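Local structure of hypothetical sugar ABC-transporter sugar binding protein (Arthrobacter globiformis, 7BVT) at residues T116-D120 with A121-F125; P336-D339 with S340-T343. The protein binds cyclic alpha-maltosyl-1,6-maltose, probably as the substrate-binding component that delivers it to a sugar ABC transporter. All blocks are in the same frame, centred on the assembly; numbering follows the deposited sequence.

Contact 1. Residues T116-D120 with A121-F125; sequences TDVND and ALTSF
The carboxamide of Asn119 points its OD1 at the start of helix 120-125: Leu122 N lies in the carbonyl plane, Leu122 CG lies beside OD1, off the plane on one side (3.5 Å), and Ala121 N off it on the other. Asn119 is the N-cap residue, and its OD1 accepts from Leu122 N (3.0 Å, 149° at the hydrogen), a side-chain capping bond. CG stands anti to the backbone N (chi1 177°), carrying the amide forward to the N-H groups of the first turn; ND2 makes a weak bond to Met365 O. Asp120 O is approached on opposite faces of its carbonyl plane by Ser124 N (2.9 Å) and Ser124 OG (3.0 Å), so one serine grips it twice. The first i+4 backbone bond runs from Thr123 N to Asn119 O, at 3.1 Å. Thr123 CG2 packs obliquely against Val118 CG1 at 3.7 Å, while a water joins Thr123 OG1 to Val118 O. Exchanging Asn119 for an alanine would probably leave Leu122 N without its side-chain acceptor and weaken the helix start. The chemistry thus implies side-chain support at two points of the first turn: Leu122 N gains an acceptor from Asn119, and Asp120 O two donors from Ser124.

Contact 2. Residues P336-D339 with S340-T343; sequences PVLD and SVAT
Val341 is set for two partners by its first torsion: at chi1 173° it places CG1 anti to its own N and CG2 beside it, and the two methyls thereby face different neighbours. CG1 reaches back to the Pro336 ring, 3.7 Å from Pro336 CB, and CG2 comes to Leu338 CD1 at 4.0 Å; both pairs meet at a slant. The same proline uses CG against Ala342, 4.3 Å from Ala342 CB, so the ring rests on the flank of the turn that Val341 and Ala342 form. Thr343 supplies the second key torsion. Its chi1 of 65° places OG1 between the backbone N and the carbonyl carbon, turned back to Asp339 O at 2.9 Å. That oxygen is held twice, since Thr343 N also donates to it at 3.0 Å; the amide comes in nearly end-on to the carbonyl, whereas the hydroxyl stands above the carbonyl plane. Leu338 O has two donors as well. Ala342 N makes the straighter bond (3.2 Å, 175° at the hydrogen), and Val341 N, at 3.3 Å, approaches Leu338 O less directly, from above its carbonyl plane. The apolar side is closed by helix 322-332, where Val325 touches Pro336 and Leu338, and by Tyr347 of helix 345-354. Shared acceptance of an i+3 and an i+4 amide by the carbonyl of the N-cap residue Leu338, followed by a threonine hydroxyl returning to the carbonyl four residues earlier, marks 339-342 as a short helix of about one turn, entered from a proline-containing loop.

Overall arrangement
Contacts 1 and 2 lie far apart in sequence, yet their centres are 11 Å apart and they touch directly. The Asp117 carboxylate of contact 1 reaches the helix of contact 2 through a hydrogen bond between Asp117 OD2 and Ser340 OG (2.6 Å). Asn119 N bonds to Val337 O at 2.9 Å, and Asp117 and Asp339 share a further backbone bond, which ties the end of helix 112-117 and the link to helix 120-125 to the start of helix 339-342. Contact 1 is the nearer to the bound glycan: the Leu122 side chain is about 9 Å from a glucose unit, against about 14 Å for Pro336. Leu122 also packs on Leu91 and Leu294, sequence neighbours of the pocket residues Asp90 and Gly295, consistent with a second-shell position.

Contact 1. Residues T116-D120 with A121-F125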
loop_
_atom_site.group_PDB
_atom_site.type_symbol
_atom_site.label_atom_id
_atom_site.label_comp_id
_atom_site.label_asym_id
_atom_site.label_seq_id
_atom_site.Cartn_x
_atom_site.Cartn_y
_atom_site.Cartn_z
ATOM N N THR A 116 7.670 14.524 11.747
ATOM C CA THR A 116 9.039 14.194 11.257
ATOM C C THR A 116 9.293 12.691 11.307
ATOM O O THR A 116 9.899 12.143 10.398
ATOM C CB THR A 116 10.139 14.894 12.081
ATOM O OG1 THR A 116 9.878 16.280 11.885
ATOM C CG2 THR A 116 11.505 14.478 11.580
ATOM N N ASP A 117 8.776 12.015 12.328
ATOM C CA ASP A 117 9.024 10.576 12.575
ATOM C C ASP A 117 8.180 9.760 11.604
ATOM O O ASP A 117 8.642 8.693 11.161
ATOM C CB ASP A 117 8.675 10.240 14.011
ATOM C CG ASP A 117 9.077 8.846 14.498
ATOM O OD1 ASP A 117 9.873 8.159 13.839
ATOM O OD2 ASP A 117 8.544 8.464 15.555
ATOM N N VAL A 118 6.954 10.228 11.325
ATOM C CA VAL A 118 6.100 9.514 10.357
ATOM C C VAL A 118 6.910 9.276 9.081
ATOM O O VAL A 118 7.634 10.170 8.630
ATOM C CB VAL A 118 4.793 10.283 10.079
ATOM C CG1 VAL A 118 3.988 9.618 8.975
ATOM C CG2 VAL A 118 3.956 10.385 11.320
ATOM N N ASN A 119 6.715 8.127 8.477
ATOM C CA ASN A 119 7.313 7.749 7.180
ATOM C C ASN A 119 7.248 8.909 6.174
ATOM O O ASN A 119 6.171 9.440 5.872
ATOM C CB ASN A 119 6.580 6.512 6.663
ATOM C CG ASN A 119 7.102 6.112 5.300
ATOM O OD1 ASN A 119 6.635 6.715 4.305
ATOM N ND2 ASN A 119 7.982 5.129 5.305
ATOM N N ASP A 120 8.392 9.275 5.584
ATOM C CA ASP A 120 8.460 10.484 4.739
ATOM C C ASP A 120 7.641 10.321 3.451
ATOM O O ASP A 120 7.119 11.322 2.946
ATOM C CB ASP A 120 9.933 10.756 4.388
ATOM C CG ASP A 120 10.828 11.196 5.546
ATOM O OD1 ASP A 120 10.351 11.474 6.637
ATOM O OD2 ASP A 120 12.052 11.296 5.277
ATOM N N ALA A 121 7.627 9.148 2.861
ATOM C CA ALA A 121 6.884 8.930 1.615
ATOM C C ALA A 121 5.413 9.249 1.917
ATOM O O ALA A 121 4.748 9.834 1.062
ATOM C CB ALA A 121 7.068 7.543 1.085
ATOM N N LEU A 122 4.930 8.865 3.097
ATOM C CA LEU A 122 3.506 9.106 3.468
ATOM C C LEU A 122 3.210 10.555 3.844
ATOM O O LEU A 122 2.103 11.047 3.496
ATOM C CB LEU A 122 3.065 8.129 4.556
ATOM C CG LEU A 122 3.093 6.675 4.097
ATOM C CD1 LEU A 122 2.958 5.734 5.249
ATOM C CD2 LEU A 122 2.024 6.419 3.042
ATOM N N THR A 123 4.104 11.282 4.515
ATOM C CA THR A 123 3.852 12.719 4.771
ATOM C C THR A 123 3.974 13.468 3.448
ATOM O O THR A 123 3.220 14.405 3.215
ATOM C CB THR A 123 4.729 13.329 5.864
ATOM O OG1 THR A 123 6.105 13.051 5.549
ATOM C CG2 THR A 123 4.303 12.806 7.222
ATOM N N SER A 124 4.899 13.077 2.578
ATOM C CA SER A 124 5.021 13.757 1.260
ATOM C C SER A 124 3.746 13.576 0.447
ATOM O O SER A 124 3.263 14.559 -0.124
ATOM C CB SER A 124 6.193 13.230 0.499
ATOM O OG SER A 124 7.348 13.683 1.179
ATOM N N PHE A 125 3.265 12.354 0.381
ATOM C CA PHE A 125 2.002 11.982 -0.278
ATOM C C PHE A 125 0.894 12.873 0.276
ATOM O O PHE A 125 0.151 13.465 -0.488
ATOM C CB PHE A 125 1.688 10.511 -0.053
ATOM C CG PHE A 125 0.396 10.115 -0.717
ATOM C CD1 PHE A 125 -0.816 10.336 -0.114
ATOM C CD2 PHE A 125 0.378 9.707 -2.039
ATOM C CE1 PHE A 125 -1.991 10.059 -0.765
ATOM C CE2 PHE A 125 -0.796 9.399 -2.689
ATOM C CZ PHE A 125 -1.990 9.612 -2.049
HETATM O O HOH W 1 7.973 12.873 7.735
#

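Contact 2. Residues P336-D339 with S340-T343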
loop_
_atom_site.group_PDB
_atom_site.type_symbol
_atom_site.label_atom_id
_atom_site.label_comp_id
_atom_site.label_asym_id
_atom_site.label_seq_id
_atom_site.Cartn_x
_atom_site.Cartn_y
_atom_site.Cartn_z
ATOM N N PRO A 336 3.777 -0.149 11.423
ATOM C CA PRO A 336 3.741 1.119 12.115
ATOM C C PRO A 336 4.037 2.241 11.127
ATOM O O PRO A 336 4.870 2.089 10.235
ATOM C CB PRO A 336 4.824 1.079 13.178
ATOM C CG PRO A 336 5.513 -0.230 13.011
ATOM C CD PRO A 336 4.842 -1.029 11.930
ATOM N N VAL A 337 3.421 3.377 11.342
ATOM C CA VAL A 337 3.646 4.542 10.444
ATOM C C VAL A 337 4.870 5.370 10.878
ATOM O O VAL A 337 5.283 6.253 10.102
ATOM C CB VAL A 337 2.382 5.420 10.354
ATOM C CG1 VAL A 337 1.215 4.608 9.835
ATOM C CG2 VAL A 337 2.021 6.095 11.658
ATOM N N LEU A 338 5.381 5.166 12.089
ATOM C CA LEU A 338 6.523 5.890 12.642
ATOM C C LEU A 338 7.808 5.133 12.307
ATOM O O LEU A 338 7.881 3.930 12.564
ATOM C CB LEU A 338 6.351 6.021 14.148
ATOM C CG LEU A 338 5.147 6.809 14.620
ATOM C CD1 LEU A 338 5.092 6.855 16.143
ATOM C CD2 LEU A 338 5.186 8.247 14.115
ATOM N N ASP A 339 8.825 5.846 11.819
ATOM C CA ASP A 339 10.144 5.243 11.579
ATOM C C ASP A 339 10.663 4.699 12.920
ATOM O O ASP A 339 11.244 3.588 12.953
ATOM C CB ASP A 339 11.128 6.248 10.970
ATOM C CG ASP A 339 10.972 6.691 9.515
ATOM O OD1 ASP A 339 10.083 6.245 8.869
ATOM O OD2 ASP A 339 11.749 7.591 9.089
ATOM N N SER A 340 10.496 5.458 13.992
ATOM C CA SER A 340 11.112 5.155 15.307
ATOM C C SER A 340 10.538 3.850 15.856
ATOM O O SER A 340 11.247 3.133 16.554
ATOM C CB SER A 340 10.864 6.235 16.286
ATOM O OG SER A 340 9.501 6.285 16.656
ATOM N N VAL A 341 9.327 3.502 15.471
ATOM C CA VAL A 341 8.718 2.231 15.956
ATOM C C VAL A 341 9.176 1.099 15.039
ATOM O O VAL A 341 9.614 0.066 15.555
ATOM C CB VAL A 341 7.193 2.349 16.086
ATOM C CG1 VAL A 341 6.566 1.000 16.406
ATOM C CG2 VAL A 341 6.794 3.385 17.102
ATOM N N ALA A 342 9.115 1.270 13.723
ATOM C CA ALA A 342 9.520 0.243 12.739
ATOM C C ALA A 342 10.967 -0.187 12.979
ATOM O O ALA A 342 11.266 -1.373 12.736
ATOM C CB ALA A 342 9.343 0.747 11.322
ATOM N N THR A 343 11.811 0.719 13.501
ATOM C CA THR A 343 13.245 0.438 13.730
ATOM C C THR A 343 13.555 0.259 15.210
ATOM O O THR A 343 14.735 0.053 15.514
ATOM C CB THR A 343 14.143 1.523 13.138
ATOM O OG1 THR A 343 13.892 2.736 13.851
ATOM C CG2 THR A 343 13.913 1.742 11.666
#